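Long-range contacts in uronate isomerase (PDB 2Q01), which catalyses the isomerisation of D-glucuronate to D-fructuronate and of D-galacturonate to D-tagaturonate in pentose and glucuronate interconversion: residues A218-Q223 with R236-A241; E172-S177 with T195-D200. All blocks are in the same frame, centred on the assembly; numbering follows the deposited sequence. Where two conformers were deposited one is given.

Contact 1 (A218-Q223 with R236-A241); sequences AETSGQ and RLRRQA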
loop_
_atom_site.group_PDB
_atom_site.type_symbol
_atom_site.label_atom_id
_atom_site.label_comp_id
_atom_site.label_asym_id
_atom_site.label_seq_id
_atom_site.Cartn_x
_atom_site.Cartn_y
_atom_site.Cartn_z
ATOM N N ALA B 218 34.594 11.849 -23.474
ATOM C CA ALA B 218 35.209 12.508 -24.631
ATOM C C ALA B 218 36.310 11.662 -25.281
ATOM O O ALA B 218 36.507 11.724 -26.494
ATOM C CB ALA B 218 35.762 13.863 -24.226
ATOM N N GLU B 219 37.019 10.876 -24.471
ATOM C CA GLU B 219 38.066 9.977 -24.966
ATOM C C GLU B 219 37.490 8.784 -25.731
ATOM O O GLU B 219 38.001 8.429 -26.791
ATOM C CB GLU B 219 38.952 9.477 -23.822
ATOM C CG GLU B 219 39.725 10.573 -23.092
ATOM C CD GLU B 219 40.307 10.111 -21.760
ATOM O OE1 GLU B 219 40.111 8.933 -21.383
ATOM O OE2 GLU B 219 40.963 10.935 -21.086
ATOM N N THR B 220 36.427 8.182 -25.197
ATOM C CA THR B 220 35.786 7.020 -25.833
ATOM C C THR B 220 34.950 7.365 -27.071
ATOM O O THR B 220 34.707 6.505 -27.916
ATOM C CB THR B 220 34.906 6.210 -24.846
ATOM O OG1 THR B 220 33.816 7.017 -24.392
ATOM C CG2 THR B 220 35.717 5.728 -23.655
ATOM N N SER B 221 34.510 8.613 -27.178
ATOM C CA SER B 221 33.700 9.025 -28.321
ATOM C C SER B 221 34.474 9.825 -29.368
ATOM O O SER B 221 34.112 9.817 -30.544
ATOM C CB SER B 221 32.484 9.824 -27.857
ATOM O OG SER B 221 32.880 11.017 -27.203
ATOM N N GLY B 222 35.523 10.522 -28.932
ATOM C CA GLY B 222 36.311 11.385 -29.811
ATOM C C GLY B 222 35.588 12.673 -30.165
ATOM O O GLY B 222 35.901 13.308 -31.175
ATOM N N GLN B 223 34.631 13.060 -29.320
ATOM C CA GLN B 223 33.743 14.193 -29.581
ATOM C C GLN B 223 33.932 15.338 -28.592
ATOM O O GLN B 223 34.415 15.131 -27.476
ATOM C CB GLN B 223 32.283 13.737 -29.531
ATOM C CG GLN B 223 31.876 12.784 -30.642
ATOM C CD GLN B 223 31.771 13.463 -31.993
ATOM O OE1 GLN B 223 31.082 14.476 -32.150
ATOM N NE2 GLN B 223 32.451 12.898 -32.984
ATOM N N ARG B 236 25.134 8.914 -29.339
ATOM C CA ARG B 236 24.745 8.072 -30.465
ATOM C C ARG B 236 25.852 7.099 -30.850
ATOM O O ARG B 236 25.589 5.914 -31.066
ATOM C CB ARG B 236 24.355 8.921 -31.669
ATOM C CG ARG B 236 23.012 9.594 -31.541
ATOM C CD ARG B 236 22.606 10.269 -32.848
ATOM N NE ARG B 236 21.766 11.436 -32.585
ATOM C CZ ARG B 236 22.194 12.697 -32.603
ATOM N NH1 ARG B 236 23.458 12.982 -32.899
ATOM N NH2 ARG B 236 21.347 13.680 -32.334
ATOM N N LEU B 237 27.082 7.605 -30.916
ATOM C CA LEU B 237 28.249 6.790 -31.244
ATOM C C LEU B 237 28.545 5.734 -30.180
ATOM O O LEU B 237 28.957 4.620 -30.508
ATOM C CB LEU B 237 29.482 7.670 -31.478
ATOM C CG LEU B 237 29.525 8.582 -32.711
ATOM C CD1 LEU B 237 30.872 9.275 -32.782
ATOM C CD2 LEU B 237 29.236 7.837 -34.016
ATOM N N ARG B 238 28.333 6.082 -28.914
ATOM C CA ARG B 238 28.555 5.138 -27.821
ATOM C C ARG B 238 27.460 4.083 -27.750
ATOM O O ARG B 238 27.745 2.920 -27.503
ATOM C CB ARG B 238 28.721 5.854 -26.475
ATOM C CG ARG B 238 30.061 6.575 -26.325
ATOM C CD ARG B 238 31.220 5.673 -26.669
ATOM N NE ARG B 238 31.528 4.738 -25.595
ATOM C CZ ARG B 238 32.210 3.609 -25.756
ATOM N NH1 ARG B 238 32.451 2.828 -24.711
ATOM N NH2 ARG B 238 32.645 3.258 -26.957
ATOM N N ARG B 239 26.219 4.492 -27.997
ATOM C CA ARG B 239 25.106 3.558 -28.079
ATOM C C ARG B 239 25.307 2.533 -29.187
ATOM O O ARG B 239 25.037 1.349 -28.983
ATOM C CB ARG B 239 23.789 4.300 -28.272
ATOM C CG ARG B 239 23.194 4.800 -26.974
ATOM C CD ARG B 239 22.161 5.881 -27.218
ATOM N NE ARG B 239 20.930 5.341 -27.783
ATOM C CZ ARG B 239 19.817 5.128 -27.085
ATOM N NH1 ARG B 239 19.768 5.407 -25.790
ATOM N NH2 ARG B 239 18.746 4.637 -27.687
ATOM N N GLN B 240 25.796 2.995 -30.340
ATOM C CA GLN B 240 26.127 2.126 -31.469
ATOM C C GLN B 240 27.181 1.087 -31.099
ATOM O O GLN B 240 27.048 -0.082 -31.456
ATOM C CB GLN B 240 26.595 2.952 -32.676
ATOM C CG GLN B 240 26.651 2.176 -33.989
ATOM C CD GLN B 240 25.375 1.390 -34.266
ATOM O OE1 GLN B 240 24.279 1.958 -34.344
ATOM N NE2 GLN B 240 25.514 0.075 -34.409
ATOM N N ALA B 241 28.212 1.526 -30.376
ATOM C CA ALA B 241 29.266 0.649 -29.866
ATOM C C ALA B 241 28.737 -0.419 -28.907
ATOM O O ALA B 241 29.264 -1.527 -28.864
ATOM C CB ALA B 241 30.351 1.469 -29.187
#

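Contact 2 (E172-S177 with T195-D200); sequences EGPHES and TAYRPD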
loop_
_atom_site.group_PDB
_atom_site.type_symbol
_atom_site.label_atom_id
_atom_site.label_comp_id
_atom_site.label_asym_id
_atom_site.label_seq_id
_atom_site.Cartn_x
_atom_site.Cartn_y
_atom_site.Cartn_z
ATOM N N GLU B 172 27.280 -1.073 -18.260
ATOM C CA GLU B 172 28.402 -0.129 -18.400
ATOM C C GLU B 172 27.918 1.254 -18.817
ATOM O O GLU B 172 26.872 1.388 -19.451
ATOM C CB GLU B 172 29.447 -0.605 -19.426
ATOM C CG GLU B 172 29.523 -2.112 -19.710
ATOM C CD GLU B 172 30.132 -2.935 -18.591
ATOM O OE1 GLU B 172 29.423 -3.818 -18.075
ATOM O OE2 GLU B 172 31.313 -2.720 -18.238
ATOM N N GLY B 173 28.684 2.279 -18.458
ATOM C CA GLY B 173 28.434 3.638 -18.925
ATOM C C GLY B 173 29.151 3.923 -20.233
ATOM O O GLY B 173 30.013 3.149 -20.644
ATOM N N PRO B 174 28.817 5.051 -20.889
ATOM C CA PRO B 174 29.409 5.472 -22.169
ATOM C C PRO B 174 30.878 5.870 -22.047
ATOM O O PRO B 174 31.594 5.911 -23.050
ATOM C CB PRO B 174 28.583 6.703 -22.561
ATOM C CG PRO B 174 27.454 6.769 -21.615
ATOM C CD PRO B 174 27.833 6.025 -20.395
ATOM N N HIS B 175 31.304 6.164 -20.821
ATOM C CA HIS B 175 32.671 6.556 -20.516
ATOM C C HIS B 175 33.635 5.386 -20.294
ATOM O O HIS B 175 34.849 5.580 -20.345
ATOM C CB HIS B 175 32.695 7.499 -19.306
ATOM C CG HIS B 175 32.115 6.908 -18.057
ATOM N ND1 HIS B 175 30.759 6.861 -17.814
ATOM C CD2 HIS B 175 32.710 6.359 -16.972
ATOM C CE1 HIS B 175 30.542 6.292 -16.642
ATOM N NE2 HIS B 175 31.710 5.980 -16.109
ATOM N N GLU B 176 33.110 4.185 -20.048
ATOM C CA GLU B 176 33.970 2.993 -19.898
ATOM C C GLU B 176 34.095 2.152 -21.171
ATOM O O GLU B 176 33.249 2.248 -22.068
ATOM C CB GLU B 176 33.565 2.134 -18.692
ATOM C CG GLU B 176 32.157 2.374 -18.168
ATOM C CD GLU B 176 31.933 1.772 -16.792
ATOM O OE1 GLU B 176 32.924 1.385 -16.135
ATOM O OE2 GLU B 176 30.763 1.688 -16.365
ATOM N N SER B 177 35.156 1.341 -21.237
ATOM C CA SER B 177 35.439 0.532 -22.425
ATOM C C SER B 177 34.672 -0.786 -22.436
ATOM O O SER B 177 34.331 -1.337 -21.384
ATOM C CB SER B 177 36.943 0.270 -22.571
ATOM O OG SER B 177 37.401 -0.692 -21.638
ATOM N N THR B 195 25.886 -6.342 -22.978
ATOM C CA THR B 195 25.966 -5.150 -22.144
ATOM C C THR B 195 24.654 -4.357 -22.147
ATOM O O THR B 195 23.713 -4.698 -22.865
ATOM C CB THR B 195 27.171 -4.265 -22.559
ATOM O OG1 THR B 195 27.225 -3.104 -21.727
ATOM C CG2 THR B 195 27.074 -3.846 -24.024
ATOM N N ALA B 196 24.594 -3.325 -21.311
ATOM C CA ALA B 196 23.473 -2.391 -21.289
ATOM C C ALA B 196 24.015 -0.974 -21.137
ATOM O O ALA B 196 24.995 -0.758 -20.427
ATOM C CB ALA B 196 22.519 -2.727 -20.155
ATOM N N TYR B 197 23.372 -0.022 -21.813
ATOM C CA TYR B 197 23.814 1.373 -21.842
ATOM C C TYR B 197 23.272 2.180 -20.663
ATOM O O TYR B 197 22.078 2.464 -20.602
ATOM C CB TYR B 197 23.365 2.013 -23.157
ATOM C CG TYR B 197 23.949 3.380 -23.453
ATOM C CD1 TYR B 197 25.239 3.506 -23.963
ATOM C CD2 TYR B 197 23.197 4.539 -23.267
ATOM C CE1 TYR B 197 25.774 4.740 -24.259
ATOM C CE2 TYR B 197 23.725 5.792 -23.562
ATOM C CZ TYR B 197 25.016 5.877 -24.061
ATOM O OH TYR B 197 25.571 7.089 -24.359
ATOM N N ARG B 198 24.149 2.561 -19.737
ATOM C CA ARG B 198 23.736 3.314 -18.551
ATOM C C ARG B 198 24.436 4.674 -18.461
ATOM O O ARG B 198 25.476 4.791 -17.814
ATOM C CB ARG B 198 24.008 2.506 -17.285
ATOM C CG ARG B 198 23.236 2.986 -16.069
ATOM C CD ARG B 198 23.941 2.613 -14.787
ATOM N NE ARG B 198 23.180 3.037 -13.615
ATOM C CZ ARG B 198 22.370 2.251 -12.910
ATOM N NH1 ARG B 198 22.206 0.973 -13.238
ATOM N NH2 ARG B 198 21.723 2.747 -11.863
ATOM N N PRO B 199 23.851 5.714 -19.088
ATOM C CA PRO B 199 24.504 7.019 -19.215
ATOM C C PRO B 199 24.464 7.933 -17.981
ATOM O O PRO B 199 24.875 9.089 -18.075
ATOM C CB PRO B 199 23.758 7.660 -20.385
ATOM C CG PRO B 199 22.402 7.076 -20.327
ATOM C CD PRO B 199 22.526 5.702 -19.732
ATOM N N ASP B 200 24.011 7.401 -16.845
ATOM C CA ASP B 200 23.775 8.156 -15.602
ATOM C C ASP B 200 24.863 9.134 -15.168
ATOM O O ASP B 200 24.554 10.230 -14.700
ATOM C CB ASP B 200 23.502 7.188 -14.443
ATOM C CG ASP B 200 22.171 6.469 -14.573
ATOM O OD1 ASP B 200 21.441 6.689 -15.569
ATOM O OD2 ASP B 200 21.859 5.675 -13.663
#

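Contact 1 (A218-Q223 with R236-A241)
Thr220 and Arg238 form the tight end of this contact between the last turn of helix 210-221 and the middle of helix 228-244. CB of Thr220 sits over one face of the Arg238 guanidinium, 3.7 Å above the plane and nearer the border of the group than its middle. The two side chains cross at about a right angle. Arg238 reaches this place by folding its chain at chi2 (-50°) and again at chi3 (-78°). Thr220 OG1 lies 3.4 Å from Arg238 NE, but the angle is too poor for a bond. Next to this pair, Ser221 CB rests 4.3 Å from Arg238 CG.

The other end is looser and nearer solvent. The exposed Leu237 holds its CD1 4.0 Å from Gln223 NE2 and equally far from Ser221 O. Here the chain has left the helix at Gly222, which has positive phi. Gln223 follows, and its side chain crosses Leu237 at about a right angle. It also touches Ser230, Glu233 and Ala234 of helix 228-244.

Thr220 OG1 and Arg238 NE both hydrogen-bond to Pro174 O. The two segments therefore meet through van der Waals contact and a shared acceptor. One carbonyl oxygen takes two donors, which helps hold the hydroxyl and the Arg238 NE-H close together and probably polarises that peptide group.

Contact 2 (E172-S177 with T195-D200)
Glu172 and Tyr197 form a single beta bridge, a buried contact between two loops that leave neighbouring parallel strands, 165-169 and 192-194. Two backbone bonds make it. Glu172 N gives a hydrogen bond of 3.2 Å to Ala196 O. Arg198 N gives one of 3.0 Å to Glu172 O. Glu172 thus uses both its N-H and its C=O on the residues flanking Tyr197, the pattern of a parallel bridge. Beyond it, Gly173 CA makes a CA-H...O contact of 3.4 Å with Arg198 O.

The uronate isomerase family belongs to the metallo-dependent hydrolase superfamily, within the TIM-barrel clan. Strand 165-169, helix 179-186 and parallel strand 192-194 form a beta-alpha-beta crossover, and the bridge carries the pairing of its two strands on into the loops after them. Gly173 to Glu176 then form a type I turn. The carboxylate of Glu176 folds back over this turn, and its OE2 accepts Gly173 N at 3.0 Å through the anti lone pair.

Pro174 provides the main apolar contact. Its CG lies 3.6 Å from Tyr197 CZ, meeting the ring obliquely, and 4.0 Å from Pro199 CB. Tyr197 has CG anti to its backbone N (chi1 -170°), and its phenol end comes back to the proline. There its OH hydrogen-bonds to His235, while Phe242 meets the ring edge-to-face. Before the bridge in its own segment, Thr195 packs OG1 3.2 Å from Glu172 CG. The carboxylate of Glu172 bonds instead to Thr170. Arg198 extends away from the other loop, with NE in a salt bridge to Asp200 OD2 and NH1 in another to Asp251 on strand 249-252.

Overall arrangement
From the N terminus, the chain runs through strand 165-169 into the first loop of contact 2. Helix 179-186 and strand 192-194 follow, and residues 195-200 close this excursion. The chain then enters helix 210-221, whose end opens contact 1. A short link leads to helix 228-244, where residues 236-241 close it. The two contacts follow in series, neither nested nor crossed, with centres about 10 Å apart. They meet at the turn within residues 172-177, where both sides of contact 1 reach the backbone. Together they tie the ends of two parallel strands to two outer helices, with contact 2 buried and contact 1 at the surface.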